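Local coordinates for Non-structural protein (Porcine reproductive and respiratory syndrome virus, PDB 3IFU) that is the leader protease Nsp1alpha, a zinc-finger and papain-like cysteine protease part of the viral polyprotein, and probably suppresses interferon-beta production in the host, at residues Pro12-Val16 against Phe50-Glu54; Phe17-Gly21 against Ser148-Phe152; Trp77-Ile81 against Ile105-Leu111; Ile84-Thr88 against Val121-Cys126; Gly139-Asn143 against Ala155-Leu159. All blocks are in the same frame, centred on the assembly; numbering follows the deposited sequence.

Contact 1 of 5, residues Pro12-Val16 against Phe50-Glu54; sequences PNARV and FYRPE
Two loop segments run past each other here, joined by one direct backbone bond: Arg52 N donates to Pro12 O over 3.0 Å, nearly straight at 169°. Next to it the CA-H of Asn13 approaches Arg52 O, with Asn13 CA 3.0 Å from that oxygen. Tyr51 makes the largest side-chain contribution. Its CG stands anti to the backbone N (chi1 173°), which swings the ring over to the other loop; there the ring edge meets Ala14 O and Asn13 O, with Tyr51 CE1 3.2 Å from Asn13 O. Water 1 lies in the ring plane and hydrogen-bonds Tyr51 OH at 2.9 Å. Segment 12-16 belongs to the N-terminal zinc finger region: Ala14 packs against Cys25, one of the four cysteines around the first zinc ion. The Arg15 chain, extended from CG to NE, lies alongside the Tyr51 ring and points the same way, guanidinium and ring planes 29° apart. At the outer end the Asn13 amide passes across the bent Glu54 chain; Asn13 OD1 is hydrogen-bonded to Thr11 OG1. Toward strand 23-25, Val16 CG2 touches Phe50 CB at 4.4 Å.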
# COMPACT_ATOMS: atom_id res chain seq x y z
N PRO A 12 18.56 -17.03 9.50
CA PRO A 12 17.23 -17.13 10.10
C PRO A 12 16.95 -16.23 11.31
O PRO A 12 15.82 -16.20 11.80
CB PRO A 12 17.11 -18.61 10.44
CG PRO A 12 18.50 -18.96 10.80
CD PRO A 12 19.31 -18.29 9.71
N ASN A 13 17.97 -15.51 11.79
CA ASN A 13 17.75 -14.64 12.94
C ASN A 13 17.39 -13.22 12.50
O ASN A 13 17.28 -12.30 13.32
CB ASN A 13 18.99 -14.62 13.84
CG ASN A 13 20.10 -13.76 13.30
OD1 ASN A 13 20.57 -13.95 12.18
ND2 ASN A 13 20.54 -12.80 14.10
N ALA A 14 17.20 -13.04 11.19
CA ALA A 14 16.81 -11.76 10.63
C ALA A 14 15.31 -11.61 10.87
O ALA A 14 14.52 -12.45 10.43
CB ALA A 14 17.10 -11.73 9.14
N ARG A 15 14.91 -10.55 11.58
CA ARG A 15 13.50 -10.34 11.89
C ARG A 15 12.53 -10.36 10.70
O ARG A 15 12.89 -10.11 9.55
CB ARG A 15 13.32 -9.04 12.68
CG ARG A 15 13.99 -9.10 14.04
CD ARG A 15 13.69 -7.87 14.87
NE ARG A 15 14.50 -7.82 16.08
CZ ARG A 15 15.80 -7.54 16.09
NH1 ARG A 15 16.46 -7.51 17.24
NH2 ARG A 15 16.44 -7.29 14.95
N VAL A 16 11.27 -10.63 11.03
CA VAL A 16 10.22 -10.75 10.05
C VAL A 16 9.03 -9.81 10.29
O VAL A 16 8.79 -9.38 11.42
CB VAL A 16 9.72 -12.22 10.03
CG1 VAL A 16 8.34 -12.31 9.41
CG2 VAL A 16 10.71 -13.10 9.27
N PHE A 50 9.19 -19.00 11.23
CA PHE A 50 9.99 -18.25 10.26
C PHE A 50 11.20 -17.57 10.89
O PHE A 50 12.25 -17.43 10.25
CB PHE A 50 9.15 -17.17 9.57
CG PHE A 50 7.91 -17.68 8.90
CD1 PHE A 50 6.75 -17.91 9.63
CD2 PHE A 50 7.88 -17.87 7.52
CE1 PHE A 50 5.57 -18.31 8.99
CE2 PHE A 50 6.71 -18.27 6.88
CZ PHE A 50 5.55 -18.49 7.61
N TYR A 51 11.04 -17.13 12.13
CA TYR A 51 12.08 -16.41 12.85
C TYR A 51 12.72 -17.17 14.01
O TYR A 51 12.04 -17.62 14.93
CB TYR A 51 11.50 -15.10 13.37
CG TYR A 51 12.40 -14.31 14.27
CD1 TYR A 51 13.55 -13.70 13.78
CD2 TYR A 51 12.08 -14.13 15.61
CE1 TYR A 51 14.36 -12.92 14.60
CE2 TYR A 51 12.88 -13.35 16.44
CZ TYR A 51 14.02 -12.75 15.93
OH TYR A 51 14.80 -11.96 16.73
N ARG A 52 14.04 -17.29 13.96
CA ARG A 52 14.82 -17.97 14.99
C ARG A 52 15.81 -16.94 15.54
O ARG A 52 16.84 -16.69 14.93
CB ARG A 52 15.59 -19.14 14.37
CG ARG A 52 16.23 -20.10 15.35
CD ARG A 52 17.04 -21.17 14.60
NE ARG A 52 17.39 -22.32 15.44
CZ ARG A 52 18.00 -22.23 16.61
NH1 ARG A 52 18.34 -21.05 17.11
NH2 ARG A 52 18.28 -23.34 17.29
N PRO A 53 15.50 -16.34 16.70
CA PRO A 53 16.40 -15.34 17.29
C PRO A 53 17.82 -15.85 17.54
O PRO A 53 18.11 -17.03 17.34
CB PRO A 53 15.68 -14.95 18.57
CG PRO A 53 15.00 -16.21 18.96
CD PRO A 53 14.43 -16.70 17.65
N GLU A 54 18.68 -14.96 17.99
CA GLU A 54 20.07 -15.29 18.27
C GLU A 54 20.31 -15.84 19.67
O GLU A 54 21.18 -16.70 19.86
CB GLU A 54 20.95 -14.05 18.07
CG GLU A 54 21.50 -13.92 16.67
CD GLU A 54 22.51 -15.01 16.35
OE1 GLU A 54 22.64 -15.95 17.17
OE2 GLU A 54 23.16 -14.92 15.28
O HOH W 1 17.37 -11.39 15.59

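Contact 2 of 5, residues Phe17-Gly21 against Ser148-Phe152; sequences FVAEG and SDKPF
The one direct hydrogen bond between these segments joins Asp149 to the backbone of Glu20: Glu20 N donates to Asp149 OD2 at 2.8 Å and an almost linear 174°. The N-H meets the oxygen on its syn side, 19° out of the carboxylate plane. Asp149 CG sits between its own backbone N and carbonyl carbon (chi1 68°), a torsion that turns the carboxylate toward the backbone of Glu20. Its other oxygen is bridged through water 2, which donates both to Asp149 OD1 and to Glu20 O, each at 2.7 Å. The carboxylate thus holds Glu20 at both ends of its backbone, directly at the N-H and through water at the carbonyl, which would steady Glu20, whose phi is positive.

Charge adds a looser tie. Glu20 OE2 and Lys150 NZ form a long salt bridge of 3.8 Å, the lysine reaching over with its chain bent at chi2 and chi4. Lys150 NZ is about as close to Glu20 CG, at 3.6 Å, as to the carboxylate, so the pairing is loose.

Van der Waals contact is slight, with Ala19 CA 3.5 Å from Asp149 OD2. The tie brings a segment of the zinc finger region against one of the protease region, at the chain end of strand 147-148. Asp149 also packs on Pro83 of helix 81-87, Val18 N bonds to Leu78 O, and Glu20 and Lys150 pack against Lys150 and Glu20 of the second subunit.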
# COMPACT_ATOMS: atom_id res chain seq x y z
N PHE A 17 8.30 -9.50 9.22
CA PHE A 17 7.11 -8.67 9.31
C PHE A 17 6.05 -9.27 8.40
O PHE A 17 6.38 -10.08 7.54
CB PHE A 17 7.41 -7.20 8.93
CG PHE A 17 7.77 -6.98 7.48
CD1 PHE A 17 6.77 -6.80 6.52
CD2 PHE A 17 9.11 -6.89 7.08
CE1 PHE A 17 7.11 -6.52 5.18
CE2 PHE A 17 9.46 -6.62 5.75
CZ PHE A 17 8.45 -6.43 4.80
N VAL A 18 4.79 -8.92 8.61
CA VAL A 18 3.72 -9.46 7.79
C VAL A 18 2.96 -8.36 7.03
O VAL A 18 2.49 -7.39 7.62
CB VAL A 18 2.73 -10.26 8.66
CG1 VAL A 18 1.73 -10.99 7.79
CG2 VAL A 18 3.49 -11.23 9.52
N ALA A 19 2.88 -8.52 5.71
CA ALA A 19 2.18 -7.58 4.82
C ALA A 19 1.16 -8.43 4.06
O ALA A 19 1.51 -9.44 3.45
CB ALA A 19 3.16 -6.93 3.86
N GLU A 20 -0.09 -8.00 4.11
CA GLU A 20 -1.17 -8.76 3.50
C GLU A 20 -0.99 -10.21 3.94
O GLU A 20 -0.91 -10.49 5.14
CB GLU A 20 -1.15 -8.60 1.97
CG GLU A 20 -1.49 -7.17 1.54
CD GLU A 20 -2.18 -7.07 0.19
OE1 GLU A 20 -3.20 -7.77 -0.01
OE2 GLU A 20 -1.72 -6.30 -0.67
N GLY A 21 -0.89 -11.15 3.01
CA GLY A 21 -0.72 -12.53 3.45
C GLY A 21 0.71 -12.89 3.83
O GLY A 21 0.95 -13.47 4.89
N SER A 148 -3.77 -4.31 12.32
CA SER A 148 -3.53 -5.03 11.08
C SER A 148 -3.17 -4.02 10.01
O SER A 148 -3.39 -2.82 10.17
CB SER A 148 -4.78 -5.80 10.66
OG SER A 148 -4.54 -6.57 9.49
N ASP A 149 -2.60 -4.51 8.91
CA ASP A 149 -2.22 -3.63 7.81
C ASP A 149 -3.37 -3.53 6.81
O ASP A 149 -3.30 -2.82 5.81
CB ASP A 149 -0.94 -4.15 7.14
CG ASP A 149 -1.13 -5.45 6.40
OD1 ASP A 149 -1.73 -6.40 6.97
OD2 ASP A 149 -0.68 -5.54 5.25
N LYS A 150 -4.45 -4.25 7.11
CA LYS A 150 -5.64 -4.24 6.27
C LYS A 150 -6.88 -4.18 7.16
O LYS A 150 -6.83 -4.54 8.33
CB LYS A 150 -5.68 -5.51 5.40
CG LYS A 150 -4.74 -5.46 4.19
CD LYS A 150 -5.25 -4.46 3.15
CE LYS A 150 -4.43 -4.49 1.86
NZ LYS A 150 -3.04 -3.97 2.07
N PRO A 151 -8.00 -3.69 6.62
CA PRO A 151 -9.25 -3.58 7.38
C PRO A 151 -9.70 -4.95 7.87
O PRO A 151 -9.38 -5.97 7.26
CB PRO A 151 -10.23 -3.00 6.37
CG PRO A 151 -9.35 -2.23 5.44
CD PRO A 151 -8.19 -3.17 5.25
N PHE A 152 -10.44 -4.97 8.97
CA PHE A 152 -10.95 -6.22 9.51
C PHE A 152 -12.22 -6.00 10.33
O PHE A 152 -12.48 -4.90 10.81
CB PHE A 152 -9.89 -6.94 10.37
CG PHE A 152 -9.42 -6.17 11.59
CD1 PHE A 152 -8.32 -5.32 11.52
CD2 PHE A 152 -10.06 -6.35 12.83
CE1 PHE A 152 -7.86 -4.65 12.67
CE2 PHE A 152 -9.61 -5.68 13.99
CZ PHE A 152 -8.50 -4.84 13.91
O HOH W 2 -1.40 -9.01 7.30

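Contact 3 of 5, residues Trp77-Ile81 against Ile105-Leu111; sequences WLSAI and IYRAGQL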
# COMPACT_ATOMS: atom_id res chain seq x y z
N TRP A 77 0.98 -7.30 15.89
CA TRP A 77 1.83 -6.13 15.66
C TRP A 77 2.84 -6.40 14.56
O TRP A 77 3.42 -5.48 14.00
CB TRP A 77 2.57 -5.72 16.94
CG TRP A 77 3.17 -6.87 17.69
CD1 TRP A 77 2.58 -7.56 18.72
CD2 TRP A 77 4.44 -7.48 17.47
NE1 TRP A 77 3.42 -8.56 19.14
CE2 TRP A 77 4.57 -8.53 18.40
CE3 TRP A 77 5.50 -7.24 16.57
CZ2 TRP A 77 5.71 -9.35 18.47
CZ3 TRP A 77 6.63 -8.05 16.64
CH2 TRP A 77 6.73 -9.09 17.58
N LEU A 78 3.06 -7.68 14.25
CA LEU A 78 4.00 -8.06 13.19
C LEU A 78 3.48 -7.51 11.88
O LEU A 78 4.23 -7.33 10.90
CB LEU A 78 4.12 -9.58 13.10
CG LEU A 78 5.05 -10.28 14.10
CD1 LEU A 78 4.95 -11.78 13.93
CD2 LEU A 78 6.47 -9.82 13.86
N SER A 79 2.18 -7.24 11.87
CA SER A 79 1.48 -6.71 10.71
C SER A 79 1.57 -5.17 10.62
O SER A 79 1.29 -4.59 9.58
CB SER A 79 0.02 -7.17 10.77
OG SER A 79 -0.77 -6.53 9.79
N ALA A 80 1.96 -4.52 11.72
CA ALA A 80 2.05 -3.06 11.73
C ALA A 80 3.46 -2.53 11.42
O ALA A 80 3.63 -1.34 11.15
CB ALA A 80 1.58 -2.52 13.06
N ILE A 81 4.45 -3.42 11.43
CA ILE A 81 5.83 -3.03 11.17
C ILE A 81 6.06 -2.30 9.83
O ILE A 81 6.62 -1.20 9.81
CB ILE A 81 6.78 -4.25 11.28
CG1 ILE A 81 6.64 -4.89 12.67
CG2 ILE A 81 8.22 -3.81 11.06
CD1 ILE A 81 7.68 -5.91 12.99
N ILE A 105 9.62 -2.52 18.06
CA ILE A 105 8.42 -3.32 18.28
C ILE A 105 8.73 -4.72 18.81
O ILE A 105 8.13 -5.16 19.79
CB ILE A 105 7.57 -3.36 16.97
CG1 ILE A 105 7.03 -1.96 16.66
CG2 ILE A 105 6.42 -4.34 17.10
CD1 ILE A 105 6.22 -1.84 15.40
N TYR A 106 9.68 -5.41 18.17
CA TYR A 106 10.07 -6.74 18.63
C TYR A 106 10.49 -6.70 20.10
O TYR A 106 10.09 -7.56 20.89
CB TYR A 106 11.25 -7.28 17.81
CG TYR A 106 10.84 -8.13 16.64
CD1 TYR A 106 10.13 -7.59 15.57
CD2 TYR A 106 11.19 -9.48 16.59
CE1 TYR A 106 9.77 -8.36 14.49
CE2 TYR A 106 10.83 -10.27 15.50
CZ TYR A 106 10.11 -9.71 14.46
OH TYR A 106 9.71 -10.49 13.40
N ARG A 107 11.29 -5.70 20.45
CA ARG A 107 11.76 -5.56 21.83
C ARG A 107 10.57 -5.42 22.78
O ARG A 107 10.47 -6.15 23.78
CB ARG A 107 12.67 -4.34 21.95
CG ARG A 107 13.15 -4.09 23.35
CD ARG A 107 14.31 -3.13 23.40
NE ARG A 107 13.92 -1.74 23.23
CZ ARG A 107 14.78 -0.73 23.26
NH1 ARG A 107 16.07 -0.96 23.45
NH2 ARG A 107 14.35 0.52 23.11
N ALA A 108 9.67 -4.50 22.47
CA ALA A 108 8.50 -4.27 23.30
C ALA A 108 7.56 -5.48 23.28
O ALA A 108 6.77 -5.67 24.21
CB ALA A 108 7.77 -3.02 22.81
N GLY A 109 7.64 -6.28 22.21
CA GLY A 109 6.79 -7.45 22.08
C GLY A 109 5.31 -7.14 22.03
O GLY A 109 4.45 -7.97 22.35
N GLN A 110 5.00 -5.91 21.63
CA GLN A 110 3.63 -5.44 21.54
C GLN A 110 3.64 -4.02 20.99
O GLN A 110 4.70 -3.40 20.91
CB GLN A 110 2.98 -5.44 22.92
CG GLN A 110 3.78 -4.70 23.99
CD GLN A 110 3.09 -4.67 25.35
OE1 GLN A 110 2.64 -5.70 25.86
NE2 GLN A 110 3.01 -3.48 25.95
N LEU A 111 2.48 -3.52 20.60
CA LEU A 111 2.39 -2.16 20.08
C LEU A 111 1.69 -1.34 21.15
O LEU A 111 0.67 -1.77 21.70
CB LEU A 111 1.60 -2.14 18.77
CG LEU A 111 1.82 -0.98 17.79
CD1 LEU A 111 3.30 -0.58 17.72
CD2 LEU A 111 1.34 -1.42 16.42
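Aromatic contacts centre on Trp77, whose six-membered ring turns its edge to the face of Tyr106 in a T-shaped pair, centroids 5.3 Å apart and planes at 78°. The indole gets there with CG between the backbone N and the carbonyl carbon (chi1 44°). Over one of its faces comes Gln110 CA, a CH-pi contact 4.0 Å from the centroid of the five-membered ring; Leu78 CG lies over the opposite face, so the indole is sandwiched between them, Leu78 toward its rim.

Apolar packing fills in around the rings. Ile81 CD1 comes to the edge of the Tyr106 ring, 3.6 Å from Tyr106 CE1, and Leu78 CD2 crosses the same side chain near its hydroxyl. Ala80 CB touches Leu111 CD2 at 3.5 Å.

Gly109, the first residue past helix 94-108, has positive phi and turns the chain back across the indole. No hydrogen bond joins the two segments; Tyr106 OH bonds instead to Val16 O. This is buried core of the papain-like protease region, placed directly after the second zinc site's Cys76. Ile81 begins helix 81-87 and packs on helix 94-108, Ile105 and Leu111 rest on helix 113-118, and Ala80 and Leu111 meet Val147 of strand 147-148.

Contact 4 of 5, residues Ile84-Thr88 against Val121-Cys126; sequences IARMT and VYERGC
Near the C-terminal end of helix 81-87, Thr88 O is met by an arginine: Arg124 NH1 donates to Thr88 O at 3.1 Å, but the N-H...O angle of 135° makes the bond weak. It is nonetheless the one direct hydrogen bond between these segments. Thr88 O lies at the edge of the guanidinium, near its plane. The arginine chain is extended from CG to NE and crosses the threonine side chain at about a right angle. Close by, Arg97 of helix 94-108 brings a like charge near Arg124.

Arg124 is presented by a type I beta turn from Tyr122 to Gly125, with Gly125 N bonded to Tyr122 O at 3.0 Å. Cys126 N also bonds back to Val121 O, closing the loop behind the turn. The turn links helix 113-118 to strand 127-130, the first strand of the protease region's antiparallel sheet, and here it is packed against the end of a helix.

The rest is apolar. Cys126 SG, anti to its carbonyl carbon (chi1 -65°), lies 3.6 Å from Met87 CB, while Met87 CE curls back to 4.1 Å from the same sulfur because the methionine chain bends at chi3. One helical turn earlier, Ile84 CG2 meets Val121 CG2 at 3.6 Å, the two side chains crossing at about a right angle. Val121 and Cys126 both also rest on Leu159 of strand 157-160.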
# COMPACT_ATOMS: atom_id res chain seq x y z
N ILE A 84 3.98 1.27 9.41
CA ILE A 84 4.56 2.33 10.24
C ILE A 84 5.90 2.79 9.65
O ILE A 84 6.20 3.98 9.63
CB ILE A 84 4.79 1.86 11.70
CG1 ILE A 84 3.45 1.66 12.40
CG2 ILE A 84 5.63 2.88 12.44
CD1 ILE A 84 3.54 0.95 13.73
N ALA A 85 6.69 1.85 9.15
CA ALA A 85 7.96 2.21 8.56
C ALA A 85 7.78 2.97 7.24
O ALA A 85 8.48 3.96 7.00
CB ALA A 85 8.80 0.96 8.33
N ARG A 86 6.86 2.53 6.39
CA ARG A 86 6.66 3.22 5.12
C ARG A 86 6.13 4.64 5.25
O ARG A 86 6.59 5.54 4.56
CB ARG A 86 5.72 2.47 4.18
CG ARG A 86 5.82 3.00 2.75
CD ARG A 86 6.97 2.31 2.04
NE ARG A 86 7.86 3.17 1.25
CZ ARG A 86 8.53 4.21 1.73
NH1 ARG A 86 8.41 4.56 3.00
NH2 ARG A 86 9.37 4.88 0.95
N MET A 87 5.15 4.82 6.13
CA MET A 87 4.55 6.13 6.34
C MET A 87 5.46 7.05 7.12
O MET A 87 5.25 8.25 7.18
CB MET A 87 3.22 5.98 7.09
CG MET A 87 2.30 4.92 6.51
SD MET A 87 0.65 4.92 7.24
CE MET A 87 0.92 4.00 8.73
N THR A 88 6.50 6.48 7.71
CA THR A 88 7.43 7.23 8.55
C THR A 88 8.82 7.47 7.92
O THR A 88 9.72 7.99 8.58
CB THR A 88 7.52 6.52 9.94
OG1 THR A 88 6.38 6.88 10.74
CG2 THR A 88 8.73 6.90 10.68
N VAL A 121 5.74 8.45 15.38
CA VAL A 121 4.77 8.23 14.32
C VAL A 121 3.97 9.50 14.03
O VAL A 121 3.75 9.87 12.87
CB VAL A 121 3.84 7.06 14.70
CG1 VAL A 121 2.53 7.15 13.95
CG2 VAL A 121 4.54 5.76 14.38
N TYR A 122 3.54 10.18 15.09
CA TYR A 122 2.75 11.39 14.93
C TYR A 122 3.56 12.58 14.38
O TYR A 122 3.12 13.26 13.44
CB TYR A 122 2.12 11.79 16.27
CG TYR A 122 1.15 12.94 16.16
CD1 TYR A 122 -0.21 12.72 15.98
CD2 TYR A 122 1.61 14.26 16.17
CE1 TYR A 122 -1.10 13.78 15.82
CE2 TYR A 122 0.73 15.33 16.00
CZ TYR A 122 -0.62 15.09 15.82
OH TYR A 122 -1.48 16.15 15.64
N GLU A 123 4.75 12.83 14.94
CA GLU A 123 5.54 13.96 14.47
C GLU A 123 5.93 13.78 13.01
O GLU A 123 6.16 14.76 12.30
CB GLU A 123 6.80 14.15 15.33
CG GLU A 123 8.06 13.47 14.78
CD GLU A 123 9.24 14.43 14.62
OE1 GLU A 123 9.63 15.08 15.62
OE2 GLU A 123 9.80 14.53 13.49
N ARG A 124 5.99 12.53 12.55
CA ARG A 124 6.37 12.26 11.17
C ARG A 124 5.22 12.31 10.17
O ARG A 124 5.42 12.07 8.97
CB ARG A 124 7.10 10.92 11.09
CG ARG A 124 8.55 11.00 11.57
CD ARG A 124 9.10 9.63 11.94
NE ARG A 124 10.44 9.69 12.52
CZ ARG A 124 11.57 9.65 11.83
NH1 ARG A 124 11.56 9.54 10.51
NH2 ARG A 124 12.73 9.71 12.46
N GLY A 125 4.01 12.62 10.65
CA GLY A 125 2.89 12.73 9.74
C GLY A 125 1.72 11.76 9.83
O GLY A 125 0.76 11.90 9.08
N CYS A 126 1.79 10.77 10.71
CA CYS A 126 0.69 9.82 10.83
C CYS A 126 -0.38 10.34 11.77
O CYS A 126 -0.09 10.97 12.79
CB CYS A 126 1.20 8.46 11.31
SG CYS A 126 2.32 7.60 10.19

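Contact 5 of 5, residues Gly139-Asn143 against Ala155-Leu159; sequences GVYAN and ATHVL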
# COMPACT_ATOMS: atom_id res chain seq x y z
N GLY A 139 -1.62 1.33 5.64
CA GLY A 139 -2.11 1.85 6.89
C GLY A 139 -2.19 0.80 7.97
O GLY A 139 -1.97 -0.39 7.73
N VAL A 140 -2.48 1.25 9.18
CA VAL A 140 -2.61 0.33 10.29
C VAL A 140 -4.05 0.47 10.76
O VAL A 140 -4.47 1.54 11.17
CB VAL A 140 -1.64 0.69 11.44
CG1 VAL A 140 -1.78 -0.32 12.57
CG2 VAL A 140 -0.21 0.70 10.92
N TYR A 141 -4.80 -0.62 10.65
CA TYR A 141 -6.19 -0.63 11.08
C TYR A 141 -6.17 -1.16 12.49
O TYR A 141 -5.35 -2.01 12.81
CB TYR A 141 -7.00 -1.52 10.16
CG TYR A 141 -7.11 -0.92 8.78
CD1 TYR A 141 -8.25 -0.21 8.40
CD2 TYR A 141 -6.03 -0.97 7.89
CE1 TYR A 141 -8.31 0.43 7.17
CE2 TYR A 141 -6.09 -0.34 6.65
CZ TYR A 141 -7.23 0.37 6.30
OH TYR A 141 -7.30 1.03 5.09
N ALA A 142 -7.06 -0.66 13.34
CA ALA A 142 -7.04 -1.11 14.72
C ALA A 142 -8.31 -0.86 15.50
O ALA A 142 -9.23 -0.18 15.04
CB ALA A 142 -5.87 -0.45 15.44
N ASN A 143 -8.34 -1.44 16.70
CA ASN A 143 -9.42 -1.26 17.66
C ASN A 143 -8.69 -1.22 19.00
O ASN A 143 -7.50 -0.91 19.03
CB ASN A 143 -10.49 -2.37 17.57
CG ASN A 143 -9.95 -3.77 17.83
OD1 ASN A 143 -10.64 -4.75 17.55
ND2 ASN A 143 -8.75 -3.87 18.38
N ALA A 155 -12.33 -3.45 13.49
CA ALA A 155 -11.47 -2.27 13.44
C ALA A 155 -12.31 -0.98 13.52
O ALA A 155 -13.36 -0.88 12.90
CB ALA A 155 -10.63 -2.27 12.17
N THR A 156 -11.83 -0.01 14.29
CA THR A 156 -12.54 1.24 14.46
C THR A 156 -11.71 2.44 14.03
O THR A 156 -12.24 3.52 13.80
CB THR A 156 -12.95 1.46 15.94
OG1 THR A 156 -11.77 1.70 16.72
CG2 THR A 156 -13.65 0.23 16.48
N HIS A 157 -10.40 2.25 13.93
CA HIS A 157 -9.52 3.35 13.54
C HIS A 157 -8.45 2.95 12.53
O HIS A 157 -8.04 1.79 12.46
CB HIS A 157 -8.85 3.94 14.78
CG HIS A 157 -9.83 4.55 15.73
ND1 HIS A 157 -10.38 5.79 15.52
CD2 HIS A 157 -10.41 4.06 16.85
CE1 HIS A 157 -11.27 6.04 16.47
NE2 HIS A 157 -11.30 5.00 17.29
N VAL A 158 -8.00 3.93 11.76
CA VAL A 158 -6.96 3.70 10.77
C VAL A 158 -5.90 4.78 10.91
O VAL A 158 -6.20 5.97 10.95
CB VAL A 158 -7.52 3.70 9.34
CG1 VAL A 158 -8.18 5.04 9.04
CG2 VAL A 158 -6.41 3.39 8.34
N LEU A 159 -4.65 4.35 10.99
CA LEU A 159 -3.50 5.24 11.12
C LEU A 159 -2.92 5.46 9.73
O LEU A 159 -2.46 4.51 9.07
CB LEU A 159 -2.46 4.60 12.03
CG LEU A 159 -1.12 5.32 12.24
CD1 LEU A 159 -1.35 6.62 12.98
CD2 LEU A 159 -0.18 4.41 13.03
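Ala142 O is gripped by two backbone donors, Thr156 N at 2.7 Å and His157 N at 2.9 Å, which reach it from opposite faces of its carbonyl plane. Two successive residues facing one make a classic beta bulge, at the start of strand 157-160. Beyond it the pairing is regular. Ala142 N donates to His157 O at 2.8 Å, and Val140 and Leu159 form a hydrogen-bonded pair: Leu159 N gives to Val140 O at 2.8 Å, while the return bond from Val140 N to Leu159 O is longer, 3.3 Å. Tyr141 and Val158 make the non-hydrogen-bonded pair between them.

The two strands, 140-142 and 157-159, run antiparallel at 157° in the middle of the four-stranded sheet of the papain-like protease region, flanked by strands 127-130 and 147-148.

On the face bearing Tyr141 and Val158, the two side chains lie side by side and point the same way. Val158 CG2, anti to the backbone N, sits over the tyrosine ring, a CH-pi contact 3.8 Å from the centroid and 17° off the normal. Tyr141 CB also touches Ala155 CB at 4.2 Å. The other face carries Val140, Ala142, His157 and Leu159, with Val140 CB 4.0 Å from Leu159 CB; Val140 packs there on Pro83, Ile84 and Met87 of helix 81-87.

Along the chain contact 1 closes before contact 3 opens, contact 2 spans contacts 3 and 4 and crosses contacts 1 and 5, and contact 5 comes after contact 4 has closed. Contacts 1 and 5, about 27 Å apart between centres, lie on opposite sides of the chain's centre. Contact 3 lies between, touching all the others: Tyr106 OH probably bonds to Val16 O of contact 1, and Leu78 O to Val18 N of contact 2. Contact 3 reaches helix 94-108 and the start of helix 81-87, the helix that contact 4 also uses; contact 4 rests on contact 5 through Leu159. Contact 2 ties the zinc finger region to the protease region. Contacts 2 and 4 both touch the second subunit.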